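Local coordinates for protein molybdopterin converting factor, subunit 1 (Pyrococcus furiosus, PDB 1VJK) that is a putative MoaD-like subunit of the molybdopterin converting factor, with a ubiquitin-like fold, and probably takes part in molybdopterin biosynthesis, at residues I43-I46 against K47-E51. Numbering follows the deposited sequence.
Sequences IEEI and KKRHE
Lys47 runs back along the helix from CB to NZ between Ile43 and Glu44, a turn earlier. Its CB lies 3.6 Å from Glu44 O; CG passes Ile43 O at 3.4 Å; with the chain extended beyond CG, CE comes alongside Ile43 CG2 at 3.7 Å, and NZ reaches Glu44 OE2 at 3.2 Å. In this i to i+3 salt bridge NZ meets OE2 on its syn side, 21° out of the carboxylate plane, Glu44 having bent at chi2 to bring its end round. A lysine suits this edge of the helix: its CE packs on buried Ile43 and the side chain also touches Phe58, while its ammonium stays with the acid. With only the methyl of an alanine here, Glu44 would probably lose its cationic mate and Ile43 CG2 the methylene alongside it.

A second salt bridge, i to i+4, links Glu45 and Arg49. Arg49 NE gives a nearly straight bond (175°) to the anti lone pair of Glu45 OE2 at 2.9 Å, in the guanidinium plane, although the carboxylate is turned 78° from it. An arginine can serve two acids: Arg49 NH1 makes a salt bridge with Glu29, which also accepts a hydrogen bond from His50 NE2. At the helix end, His50 N bonds to Ile46 O (2.9 Å). Helix 39-49 is thus amphipathic, as befits the helix lying across a ubiquitin-like sheet: branched, apolar Ile43 and Ile46 suit its buried face, Ile46 packing on Ile31 and Tyr16, while acid-base pairs link successive turns and Arg49 ties the helix end to Glu29.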
loop_
_atom_site.group_PDB
_atom_site.type_symbol
_atom_site.label_atom_id
_atom_site.label_comp_id
_atom_site.label_asym_id
_atom_site.label_seq_id
_atom_site.Cartn_x
_atom_site.Cartn_y
_atom_site.Cartn_z
ATOM N N ILE A 43 -4.567 -0.051 2.493
ATOM C CA ILE A 43 -3.849 -1.015 3.318
ATOM C C ILE A 43 -4.786 -2.145 3.738
ATOM O O ILE A 43 -4.412 -3.344 3.671
ATOM C CB ILE A 43 -3.224 -0.312 4.526
ATOM C CG1 ILE A 43 -2.079 0.568 4.049
ATOM C CG2 ILE A 43 -2.733 -1.351 5.576
ATOM C CD1 ILE A 43 -1.484 1.522 5.134
ATOM N N GLU A 44 -6.016 -1.806 4.163
ATOM C CA GLU A 44 -6.964 -2.873 4.504
ATOM C C GLU A 44 -7.306 -3.777 3.343
ATOM O O GLU A 44 -7.483 -4.999 3.540
ATOM C CB GLU A 44 -8.218 -2.298 5.155
ATOM C CG GLU A 44 -7.932 -1.669 6.521
ATOM C CD GLU A 44 -7.158 -2.579 7.465
ATOM O OE1 GLU A 44 -7.695 -3.645 7.838
ATOM O OE2 GLU A 44 -6.005 -2.243 7.828
ATOM N N GLU A 45 -7.398 -3.218 2.146
ATOM C CA GLU A 45 -7.695 -4.025 0.978
ATOM C C GLU A 45 -6.518 -4.933 0.618
ATOM O O GLU A 45 -6.746 -6.080 0.218
ATOM C CB GLU A 45 -8.104 -3.135 -0.212
ATOM C CG GLU A 45 -8.370 -3.891 -1.526
ATOM C CD GLU A 45 -9.611 -4.777 -1.517
ATOM O OE1 GLU A 45 -10.478 -4.615 -0.639
ATOM O OE2 GLU A 45 -9.732 -5.645 -2.413
ATOM N N ILE A 46 -5.268 -4.455 0.767
ATOM C CA ILE A 46 -4.104 -5.317 0.523
ATOM C C ILE A 46 -4.149 -6.526 1.459
ATOM O O ILE A 46 -3.949 -7.676 1.011
ATOM C CB ILE A 46 -2.804 -4.513 0.676
ATOM C CG1 ILE A 46 -2.677 -3.554 -0.519
ATOM C CG2 ILE A 46 -1.616 -5.437 0.759
ATOM C CD1 ILE A 46 -1.636 -2.492 -0.336
ATOM N N LYS A 47 -4.456 -6.270 2.726
ATOM C CA LYS A 47 -4.567 -7.341 3.724
ATOM C C LYS A 47 -5.707 -8.319 3.409
ATOM O O LYS A 47 -5.575 -9.539 3.665
ATOM C CB LYS A 47 -4.740 -6.749 5.118
ATOM C CG LYS A 47 -3.557 -5.980 5.579
ATOM C CD LYS A 47 -3.868 -5.348 6.948
ATOM C CE LYS A 47 -2.718 -4.551 7.465
ATOM N NZ LYS A 47 -3.229 -3.715 8.609
ATOM N N LYS A 48 -6.804 -7.809 2.856
ATOM C CA LYS A 48 -7.933 -8.645 2.485
ATOM C C LYS A 48 -7.588 -9.536 1.296
ATOM O O LYS A 48 -8.008 -10.702 1.245
ATOM C CB LYS A 48 -9.140 -7.764 2.153
ATOM C CG LYS A 48 -10.393 -8.536 1.778
ATOM C CD LYS A 48 -11.579 -7.594 1.555
ATOM C CE LYS A 48 -12.833 -8.394 1.262
ATOM N NZ LYS A 48 -12.741 -9.051 -0.086
ATOM N N ARG A 49 -6.849 -9.008 0.322
ATOM C CA ARG A 49 -6.496 -9.781 -0.856
ATOM C C ARG A 49 -5.393 -10.791 -0.577
ATOM O O ARG A 49 -5.308 -11.837 -1.216
ATOM C CB ARG A 49 -6.017 -8.848 -1.956
ATOM C CG ARG A 49 -7.096 -8.028 -2.531
ATOM C CD ARG A 49 -6.619 -7.249 -3.710
ATOM N NE ARG A 49 -7.716 -6.462 -4.294
ATOM C CZ ARG A 49 -7.796 -6.116 -5.580
ATOM N NH1 ARG A 49 -6.834 -6.441 -6.438
ATOM N NH2 ARG A 49 -8.826 -5.399 -5.970
ATOM N N HIS A 50 -4.499 -10.420 0.327
ATOM C CA HIS A 50 -3.279 -11.182 0.564
ATOM C C HIS A 50 -3.091 -11.346 2.050
ATOM O O HIS A 50 -2.430 -10.506 2.711
ATOM C CB HIS A 50 -2.065 -10.450 -0.031
ATOM C CG HIS A 50 -2.255 -10.040 -1.453
ATOM N ND1 HIS A 50 -2.497 -10.942 -2.478
ATOM C CD2 HIS A 50 -2.271 -8.814 -2.017
ATOM C CE1 HIS A 50 -2.630 -10.273 -3.615
ATOM N NE2 HIS A 50 -2.483 -8.987 -3.363
ATOM N N GLU A 51 -3.641 -12.437 2.581
ATOM C CA GLU A 51 -3.736 -12.609 4.032
ATOM C C GLU A 51 -2.394 -12.598 4.751
ATOM O O GLU A 51 -2.351 -12.289 5.938
ATOM C CB GLU A 51 -4.517 -13.869 4.385
ATOM C CG GLU A 51 -3.879 -15.167 3.934
ATOM C CD GLU A 51 -4.770 -16.363 4.182
ATOM O OE1 GLU A 51 -5.817 -16.191 4.835
ATOM O OE2 GLU A 51 -4.412 -17.472 3.719
#